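Local coordinates for protein beta-fructofuranosidase (Arthrobacter, PDB 3WPU) that is an enzyme of the levansucrase/invertase family, whose catalytic fold is a five-bladed beta-propeller, at residues Q16-A19 / P20-F24; P253-P256 / G257-F260; A313-Q317 / L318-E322. One frame throughout, in Å; residues are numbered along the deposited sequence.

Contact 1. Residues Q16-A19 / P20-F24; sequences QAYA and PEDDF
Y18 and F24 stack across the type I beta turn of A19 to D22, in the surface loop that leads into the short strand 26-27 of the propeller. Their rings form an offset stack, the planes only 6° apart and the centroids separated by 4.2 Å. The overlap is uneven: Y18 CE2 sits over the centre of the F24 ring, while F24 CG lies above the phenol nearer its rim. F24 CB takes the middle of the phenol face in a CH-pi contact, 3.7 Å from the Y18 centroid. Since F24 CG is anti to the backbone N (chi1 -178°), the CB-CG bond carries the phenyl ring outward along the phenol until its CE1 reaches Y18 OH at 3.6 Å.

D22 meets the same tyrosine differently. Its carboxylate comes in at the ring edge, with the two planes 82° apart. D22 N bonds to A19 O at 3.0 Å and closes the turn, while the carboxylate returns to the N-H of the same residue: D22 OD2 accepts A19 N at 2.8 Å, approached from above the carboxylate plane. R379 holds the loop from outside through the carbonyls of P20 and F24. At the turn's corner, E21 OE2 makes a salt bridge with K312, while E21 OE1 rests 3.8 Å from A19 CB.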
# COMPACT_ATOMS: atom_id res chain seq x y z
N GLN A 16 18.67 14.88 4.41
CA GLN A 16 19.87 14.62 3.61
C GLN A 16 19.84 13.20 3.04
O GLN A 16 19.42 12.23 3.71
CB GLN A 16 21.15 14.87 4.43
CG GLN A 16 21.44 13.88 5.53
CD GLN A 16 22.51 14.41 6.48
OE1 GLN A 16 23.71 14.39 6.15
NE2 GLN A 16 22.09 14.90 7.65
N ALA A 17 20.25 13.09 1.78
CA ALA A 17 20.29 11.82 1.07
C ALA A 17 21.57 11.06 1.33
O ALA A 17 22.65 11.65 1.51
CB ALA A 17 20.17 12.06 -0.43
N TYR A 18 21.45 9.74 1.29
CA TYR A 18 22.57 8.83 1.36
C TYR A 18 22.49 7.89 0.14
O TYR A 18 21.49 7.89 -0.60
CB TYR A 18 22.50 8.02 2.66
CG TYR A 18 22.59 8.87 3.91
CD1 TYR A 18 23.79 8.98 4.60
CD2 TYR A 18 21.50 9.57 4.39
CE1 TYR A 18 23.89 9.75 5.74
CE2 TYR A 18 21.59 10.35 5.53
CZ TYR A 18 22.79 10.44 6.20
OH TYR A 18 22.90 11.22 7.33
N ALA A 19 23.56 7.14 -0.11
CA ALA A 19 23.53 6.10 -1.14
C ALA A 19 22.54 5.03 -0.76
O ALA A 19 22.40 4.70 0.42
CB ALA A 19 24.91 5.49 -1.38
N PRO A 20 21.86 4.45 -1.75
CA PRO A 20 20.94 3.34 -1.42
C PRO A 20 21.61 2.22 -0.64
O PRO A 20 20.98 1.61 0.22
CB PRO A 20 20.47 2.89 -2.79
CG PRO A 20 20.39 4.16 -3.53
CD PRO A 20 21.71 4.84 -3.16
N GLU A 21 22.91 2.00 -0.89
CA GLU A 21 23.68 0.93 -0.23
C GLU A 21 24.27 1.31 1.14
O GLU A 21 24.84 0.45 1.81
CB GLU A 21 24.83 0.48 -1.16
CG GLU A 21 24.36 -0.04 -2.51
CD GLU A 21 24.03 1.06 -3.54
OE1 GLU A 21 24.13 2.27 -3.23
OE2 GLU A 21 23.62 0.71 -4.66
N ASP A 22 24.15 2.57 1.56
CA ASP A 22 24.64 3.06 2.84
C ASP A 22 23.82 2.53 4.01
O ASP A 22 22.74 1.99 3.81
CB ASP A 22 24.59 4.60 2.90
CG ASP A 22 25.69 5.26 2.07
OD1 ASP A 22 26.69 4.58 1.73
OD2 ASP A 22 25.58 6.48 1.76
N ASP A 23 24.37 2.65 5.21
CA ASP A 23 23.77 2.05 6.40
C ASP A 23 22.83 2.95 7.18
O ASP A 23 22.21 2.50 8.15
CB ASP A 23 24.90 1.53 7.28
CG ASP A 23 25.63 0.43 6.60
OD1 ASP A 23 26.67 0.70 5.96
OD2 ASP A 23 25.11 -0.68 6.62
N PHE A 24 22.69 4.20 6.76
CA PHE A 24 21.83 5.11 7.48
C PHE A 24 20.38 4.67 7.43
O PHE A 24 19.82 4.47 6.36
CB PHE A 24 21.92 6.50 6.88
CG PHE A 24 21.09 7.50 7.62
CD1 PHE A 24 21.62 8.20 8.69
CD2 PHE A 24 19.76 7.71 7.26
CE1 PHE A 24 20.84 9.14 9.37
CE2 PHE A 24 18.98 8.62 7.95
CZ PHE A 24 19.52 9.33 9.01

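Contact 2. Residues P253-P256 / G257-F260; sequences PAHP and GETF
G257 turns the chain back past H255, its N 3.4 Å from H255 O but at too poor an angle to bond. That N-H is instead taken by the carboxylate of E251. With phi at 88°, G257 has a backbone shape in which P256 O would lie too close to a CB, which the glycine lacks.

E258 comes next and meets H255 through both backbone and side chain. Its N reaches back to H255 O at 3.3 Å, a weak hydrogen bond that closes a type II beta turn from H255 to E258. This turn belongs to the connection between strands 245-250 and 260-266, neighbours in one sheet of the propeller. The E258 side chain is extended beyond CG (chi2 -175°), which brings OE1 alongside the histidine, 3.4 Å from H255 CB. Carboxylate and imidazole planes lie 17° apart, yet OE1 approaches the ring obliquely. The polar ends have other partners: H255 ND1 is hydrogen-bonded to D252 and E258 OE2 forms a salt bridge with K312, while H255 ND1 and E258 OE1 stay 5.0 Å apart. On the backbone side, a water lies 2.6 Å from H255 O and 2.8 Å from E258 O, placed to donate to either, although further acceptors compete for its protons.

After T259, whose backbone pairs with A313, F260 opens strand 260-266. Its buried ring turns an edge to the histidine, with F260 CE2 4.1 Å from H255 CB near the ring plane. The same water lies at the ring's edge, in its plane.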
# COMPACT_ATOMS: atom_id res chain seq x y z
N PRO A 253 14.55 8.01 -9.75
CA PRO A 253 15.07 8.94 -10.77
C PRO A 253 16.57 9.24 -10.56
O PRO A 253 17.31 9.48 -11.54
CB PRO A 253 14.21 10.20 -10.59
CG PRO A 253 12.94 9.70 -9.99
CD PRO A 253 13.30 8.51 -9.16
N ALA A 254 17.02 9.20 -9.31
CA ALA A 254 18.43 9.44 -8.98
C ALA A 254 19.34 8.27 -9.31
O ALA A 254 20.58 8.41 -9.27
CB ALA A 254 18.58 9.83 -7.52
N HIS A 255 18.76 7.12 -9.65
CA HIS A 255 19.52 5.91 -10.00
C HIS A 255 18.89 5.20 -11.20
O HIS A 255 18.36 4.08 -11.08
CB HIS A 255 19.65 4.98 -8.79
CG HIS A 255 20.34 5.62 -7.65
ND1 HIS A 255 19.66 6.26 -6.63
CD2 HIS A 255 21.66 5.83 -7.40
CE1 HIS A 255 20.53 6.78 -5.78
NE2 HIS A 255 21.75 6.53 -6.23
N PRO A 256 18.94 5.85 -12.37
CA PRO A 256 18.29 5.29 -13.55
C PRO A 256 18.90 3.94 -13.90
O PRO A 256 20.11 3.73 -13.74
CB PRO A 256 18.54 6.35 -14.64
CG PRO A 256 19.70 7.14 -14.15
CD PRO A 256 19.63 7.12 -12.66
N GLY A 257 18.05 3.02 -14.34
CA GLY A 257 18.49 1.71 -14.79
C GLY A 257 18.58 0.65 -13.70
O GLY A 257 18.83 -0.52 -14.01
N GLU A 258 18.40 1.04 -12.44
CA GLU A 258 18.40 0.11 -11.33
C GLU A 258 16.96 -0.06 -10.88
O GLU A 258 16.15 0.81 -11.12
CB GLU A 258 19.23 0.65 -10.18
CG GLU A 258 20.70 0.76 -10.55
CD GLU A 258 21.58 1.16 -9.39
OE1 GLU A 258 21.10 1.87 -8.48
OE2 GLU A 258 22.77 0.77 -9.40
N THR A 259 16.65 -1.21 -10.30
CA THR A 259 15.32 -1.44 -9.71
C THR A 259 15.44 -1.69 -8.22
O THR A 259 16.22 -2.56 -7.79
CB THR A 259 14.57 -2.60 -10.39
OG1 THR A 259 14.49 -2.34 -11.80
CG2 THR A 259 13.13 -2.75 -9.81
N PHE A 260 14.62 -0.98 -7.45
CA PHE A 260 14.58 -1.14 -6.00
C PHE A 260 13.22 -1.63 -5.58
O PHE A 260 12.30 -1.66 -6.38
CB PHE A 260 14.89 0.17 -5.29
CG PHE A 260 16.30 0.63 -5.48
CD1 PHE A 260 17.29 0.18 -4.62
CD2 PHE A 260 16.62 1.48 -6.51
CE1 PHE A 260 18.62 0.57 -4.81
CE2 PHE A 260 17.95 1.88 -6.69
CZ PHE A 260 18.92 1.43 -5.84
O HOH W 1 16.49 3.07 -9.51

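Contact 3. Residues A313-Q317 / L318-E322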
# COMPACT_ATOMS: atom_id res chain seq x y z
N ALA A 313 17.54 -5.05 -7.08
CA ALA A 313 17.56 -6.17 -8.04
C ALA A 313 18.98 -6.35 -8.57
O ALA A 313 19.72 -5.36 -8.80
CB ALA A 313 16.60 -5.93 -9.18
N LYS A 314 19.37 -7.61 -8.72
CA LYS A 314 20.72 -7.94 -9.21
C LYS A 314 20.72 -8.28 -10.69
O LYS A 314 21.79 -8.38 -11.31
CB LYS A 314 21.29 -9.10 -8.40
CG LYS A 314 21.34 -8.82 -6.91
CD LYS A 314 22.30 -9.74 -6.17
CE LYS A 314 21.78 -11.16 -6.00
NZ LYS A 314 22.87 -12.03 -5.44
N ASN A 315 19.55 -8.48 -11.28
CA ASN A 315 19.46 -8.77 -12.73
C ASN A 315 18.28 -8.06 -13.38
O ASN A 315 17.40 -7.53 -12.68
CB ASN A 315 19.46 -10.28 -13.00
CG ASN A 315 18.30 -11.02 -12.36
OD1 ASN A 315 17.32 -10.43 -11.97
ND2 ASN A 315 18.41 -12.33 -12.27
N LYS A 316 18.25 -8.06 -14.71
CA LYS A 316 17.21 -7.34 -15.45
C LYS A 316 15.85 -8.01 -15.33
O LYS A 316 14.82 -7.34 -15.41
CB LYS A 316 17.56 -7.21 -16.92
CG LYS A 316 18.82 -6.40 -17.16
CD LYS A 316 18.90 -5.90 -18.60
CE LYS A 316 20.11 -5.00 -18.80
NZ LYS A 316 20.18 -3.88 -17.81
N GLN A 317 15.85 -9.33 -15.12
CA GLN A 317 14.60 -10.11 -15.02
C GLN A 317 13.93 -9.92 -13.69
O GLN A 317 12.81 -10.41 -13.50
CB GLN A 317 14.81 -11.63 -15.19
CG GLN A 317 15.71 -12.06 -16.33
CD GLN A 317 17.16 -12.12 -15.87
OE1 GLN A 317 17.85 -11.13 -15.90
NE2 GLN A 317 17.60 -13.30 -15.43
N LEU A 318 14.62 -9.28 -12.75
CA LEU A 318 14.10 -9.05 -11.40
C LEU A 318 13.83 -10.35 -10.62
O LEU A 318 12.95 -10.40 -9.75
CB LEU A 318 12.85 -8.16 -11.45
CG LEU A 318 12.95 -6.87 -12.27
CD1 LEU A 318 11.68 -6.07 -12.11
CD2 LEU A 318 14.16 -6.01 -11.90
N THR A 319 14.59 -11.40 -10.92
CA THR A 319 14.47 -12.67 -10.22
C THR A 319 15.51 -12.89 -9.11
O THR A 319 15.45 -13.89 -8.40
CB THR A 319 14.60 -13.83 -11.21
OG1 THR A 319 15.86 -13.70 -11.91
CG2 THR A 319 13.50 -13.80 -12.20
N GLU A 320 16.47 -11.97 -8.97
CA GLU A 320 17.49 -12.03 -7.92
C GLU A 320 17.61 -10.65 -7.29
O GLU A 320 17.68 -9.68 -8.00
CB GLU A 320 18.85 -12.43 -8.51
CG GLU A 320 18.85 -13.86 -9.01
CD GLU A 320 20.14 -14.27 -9.67
OE1 GLU A 320 20.17 -15.39 -10.23
OE2 GLU A 320 21.11 -13.48 -9.66
N TRP A 321 17.62 -10.62 -5.96
CA TRP A 321 17.60 -9.40 -5.17
C TRP A 321 18.62 -9.51 -4.05
O TRP A 321 18.95 -10.62 -3.59
CB TRP A 321 16.18 -9.20 -4.57
CG TRP A 321 15.17 -8.87 -5.63
CD1 TRP A 321 14.58 -9.74 -6.49
CD2 TRP A 321 14.66 -7.57 -5.96
NE1 TRP A 321 13.76 -9.09 -7.35
CE2 TRP A 321 13.78 -7.75 -7.05
CE3 TRP A 321 14.88 -6.28 -5.47
CZ2 TRP A 321 13.10 -6.70 -7.64
CZ3 TRP A 321 14.20 -5.22 -6.07
CH2 TRP A 321 13.31 -5.45 -7.13
N GLU A 322 19.12 -8.35 -3.61
CA GLU A 322 19.96 -8.26 -2.42
C GLU A 322 19.27 -7.29 -1.46
O GLU A 322 18.77 -6.23 -1.85
CB GLU A 322 21.40 -7.80 -2.73
CG GLU A 322 21.51 -6.39 -3.19
CD GLU A 322 22.93 -5.99 -3.56
OE1 GLU A 322 23.14 -4.78 -3.71
OE2 GLU A 322 23.79 -6.88 -3.76
O HOH W 2 16.14 -15.33 -14.13
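A313 and W321 form the last antiparallel pair before a beta-hairpin turn, where strand 305-313 runs out and strand 321-331 begins at the surface of the propeller. They are a non-hydrogen-bonded pair, and their side chains meet on one face of the sheet: A313 CB stands over the six-membered ring of W321, 3.8 Å from its centroid and only 5° off the normal. L318 CD2 adds to this apolar patch, 3.7 Å from A313 CB. One step toward the turn, K314 N gives an almost straight bond to E320 O (2.8 Å, 175°).

The chain reverses through a type I turn from N315 to L318. N315 CG lies between its backbone N and carbonyl carbon (chi1 61°), which folds the amide over the loop. OD1 of N315 takes the N-H of T319 at 3.1 Å, in the carbonyl plane and on a lone pair, and a weak bond from E320 N. ND2 of N315 reaches T319 OG1 at 2.9 Å, and a water joins that hydroxyl to Q317 NE2. At the start of strand 321-331, W321 NE1 hydrogen-bonds to L318 O in the turn at 2.9 Å, from above the carbonyl plane, which ties the indole to the turn.

K314 crosses both E320 and E322 at about a right angle. Its NZ stops 4.8 Å from E320 OE2, so any attraction between these charges probably acts at a distance, and the loop is held by the backbone bonds K314 N to E320 O and L318 N to N315 O together with those of the N315 amide, rather than by a salt bridge.

The three contacts come in series along the chain but gather beside one sheet of the propeller. Contact 1 precedes strand 26-27, which pairs with strand 321-331 at the sheet's border; contact 2 joins strands 245-250 and 260-266; contact 3 joins 305-313 and 321-331. Contact 2 is the middle piece, its centre about 14 Å from that of contact 1 and 13 Å from that of contact 3, whereas contacts 1 and 3 do not touch. It meets contact 1 where P20 packs on H255 and F260, and contact 3 where T259 O probably bonds to A313 N. K312, on strand 305-313, makes salt bridges to E21 and E258 and ties the loop of contact 1 and the turn of contact 2 to that strand.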